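Local coordinates for protein type III secretion T3S chaperone (Chlamydia trachomatis, PDB 3K29) that probably serves as a YscO-like chaperone of the type III secretion apparatus, built as a long helical coiled coil, at residues Arg30-Glu33 and Leu34-Lys38; Asn100-Ala103 and Ala104-Leu108. All blocks are in the same frame, centred on the assembly; numbering follows the deposited sequence.

Contact 1: residues Arg30-Glu33 and Leu34-Lys38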
loop_
_atom_site.group_PDB
_atom_site.type_symbol
_atom_site.label_atom_id
_atom_site.label_comp_id
_atom_site.label_asym_id
_atom_site.label_seq_id
_atom_site.Cartn_x
_atom_site.Cartn_y
_atom_site.Cartn_z
ATOM N N ARG A 30 -0.049 6.851 -3.964
ATOM C CA ARG A 30 -0.368 8.003 -4.783
ATOM C C ARG A 30 -1.815 8.435 -4.620
ATOM O O ARG A 30 -2.109 9.629 -4.580
ATOM C CB ARG A 30 -0.113 7.697 -6.252
ATOM C CG ARG A 30 0.125 8.933 -7.055
ATOM C CD ARG A 30 0.083 8.656 -8.565
ATOM N NE ARG A 30 -1.215 8.089 -8.951
ATOM C CZ ARG A 30 -2.351 8.772 -9.109
ATOM N NH1 ARG A 30 -2.408 10.097 -8.936
ATOM N NH2 ARG A 30 -3.446 8.112 -9.465
ATOM N N LEU A 31 -2.723 7.468 -4.554
ATOM C CA LEU A 31 -4.137 7.796 -4.391
ATOM C C LEU A 31 -4.378 8.450 -3.040
ATOM O O LEU A 31 -5.159 9.390 -2.958
ATOM C CB LEU A 31 -5.039 6.586 -4.620
ATOM C CG LEU A 31 -5.096 6.065 -6.064
ATOM C CD1 LEU A 31 -5.970 4.821 -6.189
ATOM C CD2 LEU A 31 -5.581 7.164 -7.027
ATOM N N LEU A 32 -3.685 7.975 -2.004
ATOM C CA LEU A 32 -3.795 8.546 -0.658
ATOM C C LEU A 32 -3.204 9.955 -0.685
ATOM O O LEU A 32 -3.765 10.865 -0.063
ATOM C CB LEU A 32 -3.082 7.671 0.394
ATOM C CG LEU A 32 -2.815 8.218 1.817
ATOM C CD1 LEU A 32 -4.121 8.576 2.533
ATOM C CD2 LEU A 32 -2.027 7.239 2.695
ATOM N N GLU A 33 -2.087 10.131 -1.409
ATOM C CA GLU A 33 -1.471 11.445 -1.523
ATOM C C GLU A 33 -2.410 12.481 -2.180
ATOM O O GLU A 33 -2.527 13.591 -1.657
ATOM C CB GLU A 33 -0.053 11.400 -2.149
ATOM C CG GLU A 33 0.740 12.752 -2.106
ATOM C CD GLU A 33 0.650 13.535 -0.775
ATOM O OE1 GLU A 33 0.225 14.725 -0.799
ATOM O OE2 GLU A 33 1.007 12.975 0.293
ATOM N N LEU A 34 -3.090 12.110 -3.272
ATOM C CA LEU A 34 -4.154 12.953 -3.853
ATOM C C LEU A 34 -5.191 13.390 -2.805
ATOM O O LEU A 34 -5.510 14.572 -2.696
ATOM C CB LEU A 34 -4.882 12.237 -5.008
ATOM C CG LEU A 34 -4.555 12.393 -6.495
ATOM C CD1 LEU A 34 -3.055 12.409 -6.833
ATOM C CD2 LEU A 34 -5.274 11.292 -7.300
ATOM N N GLU A 35 -5.707 12.448 -2.029
ATOM C CA GLU A 35 -6.688 12.806 -1.010
ATOM C C GLU A 35 -6.065 13.703 0.061
ATOM O O GLU A 35 -6.706 14.664 0.472
ATOM C CB GLU A 35 -7.357 11.568 -0.383
ATOM C CG GLU A 35 -8.124 10.680 -1.375
ATOM C CD GLU A 35 -9.076 11.436 -2.312
ATOM O OE1 GLU A 35 -9.875 12.296 -1.879
ATOM O OE2 GLU A 35 -9.087 11.107 -3.511
ATOM N N GLN A 36 -4.844 13.400 0.503
ATOM C CA GLN A 36 -4.142 14.247 1.471
ATOM C C GLN A 36 -3.995 15.699 0.969
ATOM O O GLN A 36 -4.215 16.672 1.706
ATOM C CB GLN A 36 -2.771 13.661 1.832
ATOM C CG GLN A 36 -2.843 12.374 2.648
ATOM C CD GLN A 36 -3.003 12.602 4.140
ATOM O OE1 GLN A 36 -3.537 13.629 4.598
ATOM N NE2 GLN A 36 -2.535 11.627 4.919
ATOM N N GLU A 37 -3.655 15.823 -0.305
ATOM C CA GLU A 37 -3.567 17.108 -0.969
ATOM C C GLU A 37 -4.942 17.822 -1.023
ATOM O O GLU A 37 -5.012 19.040 -0.818
ATOM C CB GLU A 37 -2.987 16.901 -2.375
ATOM C CG GLU A 37 -2.209 18.084 -2.925
ATOM C CD GLU A 37 -3.111 19.260 -3.287
ATOM O OE1 GLU A 37 -4.291 18.999 -3.631
ATOM O OE2 GLU A 37 -2.650 20.437 -3.225
ATOM N N LYS A 38 -6.019 17.083 -1.298
ATOM C CA LYS A 38 -7.379 17.672 -1.296
ATOM C C LYS A 38 -7.767 18.069 0.098
ATOM O O LYS A 38 -8.403 19.090 0.255
ATOM C CB LYS A 38 -8.451 16.745 -1.882
ATOM C CG LYS A 38 -8.289 16.427 -3.380
ATOM C CD LYS A 38 -9.049 15.139 -3.804
ATOM C CE LYS A 38 -10.581 15.274 -3.653
ATOM N NZ LYS A 38 -11.270 13.944 -3.719
HETATM O O HOH W 1 -7.415 9.327 -4.311
#

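Contact 2: residues Asn100-Ala103 and Ala104-Leu108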
loop_
_atom_site.group_PDB
_atom_site.type_symbol
_atom_site.label_atom_id
_atom_site.label_comp_id
_atom_site.label_asym_id
_atom_site.label_seq_id
_atom_site.Cartn_x
_atom_site.Cartn_y
_atom_site.Cartn_z
ATOM N N ASN A 100 -12.563 10.685 2.917
ATOM C CA ASN A 100 -11.810 10.248 1.744
ATOM C C ASN A 100 -10.391 9.863 2.091
ATOM O O ASN A 100 -9.880 8.853 1.570
ATOM C CB ASN A 100 -11.815 11.307 0.634
ATOM C CG ASN A 100 -13.178 11.512 0.041
ATOM O OD1 ASN A 100 -14.008 10.610 0.028
ATOM N ND2 ASN A 100 -13.428 12.706 -0.449
ATOM N N VAL A 101 -9.741 10.657 2.935
ATOM C CA VAL A 101 -8.370 10.347 3.338
ATOM C C VAL A 101 -8.302 9.014 4.082
ATOM O O VAL A 101 -7.449 8.188 3.805
ATOM C CB VAL A 101 -7.699 11.468 4.146
ATOM C CG1 VAL A 101 -6.405 10.971 4.823
ATOM C CG2 VAL A 101 -7.372 12.638 3.228
ATOM N N LEU A 102 -9.209 8.818 5.026
ATOM C CA LEU A 102 -9.242 7.587 5.784
ATOM C C LEU A 102 -9.493 6.353 4.914
ATOM O O LEU A 102 -8.815 5.343 5.081
ATOM C CB LEU A 102 -10.271 7.685 6.912
ATOM C CG LEU A 102 -10.488 6.378 7.658
ATOM C CD1 LEU A 102 -9.272 6.092 8.521
ATOM C CD2 LEU A 102 -11.763 6.423 8.449
ATOM N N ALA A 103 -10.460 6.409 4.004
ATOM C CA ALA A 103 -10.689 5.281 3.110
ATOM C C ALA A 103 -9.435 4.965 2.253
ATOM O O ALA A 103 -9.070 3.794 2.123
ATOM C CB ALA A 103 -11.915 5.507 2.241
ATOM N N ALA A 104 -8.756 5.991 1.735
ATOM C CA ALA A 104 -7.563 5.770 0.902
ATOM C C ALA A 104 -6.428 5.201 1.733
ATOM O O ALA A 104 -5.641 4.385 1.244
ATOM C CB ALA A 104 -7.107 7.069 0.195
ATOM N N SER A 105 -6.368 5.654 2.990
ATOM C CA SER A 105 -5.402 5.209 3.975
ATOM C C SER A 105 -5.596 3.709 4.255
ATOM O O SER A 105 -4.640 2.928 4.222
ATOM C CB SER A 105 -5.618 6.032 5.238
ATOM O OG SER A 105 -4.443 6.065 5.992
ATOM N N LYS A 106 -6.838 3.307 4.515
ATOM C CA LYS A 106 -7.181 1.897 4.635
ATOM C C LYS A 106 -6.892 1.070 3.370
ATOM O O LYS A 106 -6.375 -0.039 3.450
ATOM C CB LYS A 106 -8.638 1.765 5.018
ATOM C CG LYS A 106 -8.964 2.240 6.415
ATOM C CD LYS A 106 -10.396 1.839 6.721
ATOM C CE LYS A 106 -10.811 2.279 8.084
ATOM N NZ LYS A 106 -11.839 1.317 8.599
ATOM N N GLU A 107 -7.234 1.614 2.203
ATOM C CA GLU A 107 -6.841 0.981 0.928
ATOM C C GLU A 107 -5.344 0.723 0.784
ATOM O O GLU A 107 -4.957 -0.345 0.333
ATOM C CB GLU A 107 -7.382 1.757 -0.277
ATOM C CG GLU A 107 -8.795 1.412 -0.584
ATOM C CD GLU A 107 -8.932 -0.041 -0.970
ATOM O OE1 GLU A 107 -9.460 -0.838 -0.161
ATOM O OE2 GLU A 107 -8.472 -0.391 -2.076
ATOM N N LEU A 108 -4.508 1.674 1.188
ATOM C CA LEU A 108 -3.070 1.434 1.281
ATOM C C LEU A 108 -2.671 0.309 2.243
ATOM O O LEU A 108 -1.845 -0.520 1.877
ATOM C CB LEU A 108 -2.303 2.709 1.665
ATOM C CG LEU A 108 -0.788 2.629 1.831
ATOM C CD1 LEU A 108 -0.083 2.014 0.608
ATOM C CD2 LEU A 108 -0.215 4.010 2.084
#

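Contact 1: residues Arg30-Glu33 and Leu34-Lys38
Arg30 and Leu34 meet one helical turn apart on the exposed flank of helix 8-66. Arg30 O accepts Leu34 N at 3.0 Å, and the bend of the arginine at chi3 (59°) carries the guanidinium forward along the helix to Leu34, which NH1 meets obliquely, 3.2 Å from CD1 and also near CD2. The charge itself is answered by a salt bridge from NH2 to Glu27, one turn earlier. Leu31 adds a loose apolar touch, its CD2 4.1 Å from Leu34 CD2. Its carbonyl oxygen does double duty, taking the backbone N-H of Glu35 and a hydrogen bond from a water at 2.6 Å. The same water donates to Glu35 OE2, bridging main chain and carboxylate, while Lys38 NZ makes a salt bridge to Glu35 OE1 at 2.8 Å, on its syn lone pair; with the water and Gln97 NE2 of the partner helix, which also bonds to OE1, it probably restrains the rotation of the carboxylate. Leu32 runs alongside Gln36, pointing the same way, with CD1 4.0 Å from Gln36 CG; Leu32 O accepts Gln36 N. Glu33 O accepts Glu37 N at 2.8 Å, and the Glu33 carboxylate folds at chi2 (43°) past Gln36 CB toward Arg40, with which OE1 forms a salt bridge. The face turned to helix 70-160 is mixed, Leu32 packing on Leu108 while Glu35 and Lys38 also reach that helix. A long helix lying against a second one, with charged flanks and intrahelical salt bridges, is consistent with the coiled coil predicted for this stretch.

Contact 2: residues Asn100-Ala103 and Ala104-Leu108
Four successive i to i+4 hydrogen bonds join Asn100-Ala103 to Ala104-Leu108 as uninterrupted alpha helix. Ala104 N reaches Asn100 O at 3.1 Å, the longest of the four, and Ser105 N binds Val101 O at 2.9 Å with the most bent N-H...O angle, 150°. Lys106 N to Leu102 O is nearly straight at 172°, and Glu107 N to Ala103 O completes the set. Side-chain contact is sparse. Lys106 stays extended beyond CG, and its aliphatic stem crosses Leu102, bringing CE to 4.1 Å from both CG and CD1 of the leucine; CG of the lysine also packs against Leu102 O at 3.4 Å. Ser105 CB sits 3.2 Å from Val101 O, snug against the preceding turn. Ala104 CB lies beside Asn100 O. Asn100 and Glu107 find their polar partners outside the two segments: Asn100 ND2 bonds to Gln97 OE1, and Glu107 OE1 forms a salt bridge with Arg110. Leu102 and Lys106 lie on the exposed side of helix 70-160, whereas on the side facing helix 8-66 Asn100 packs on Glu35, Val101 on Glu35 and Gln36, and Leu108 on Arg29 as well as Leu32.

From the N terminus, the chain first runs through contact 1 in helix 8-66, turns back after residue 66, and passes through contact 2 in helix 70-160. The two follow in series, neither nested nor crossed, and each spans adjoining turns of its own helix without closing a loop. Their centres lie about 9 Å apart across the hairpin, and the antiparallel helices touch here. Glu35 OE1 packs 3.3 Å from Asn100 CB, Val101 CG2 lies against the backbone oxygen of Glu35, and Leu32 CD1 reaches 3.6 Å from Val101 O. These packing contacts between the two helices, not contacts 1 and 2 themselves, join the arms of the elongated hairpin.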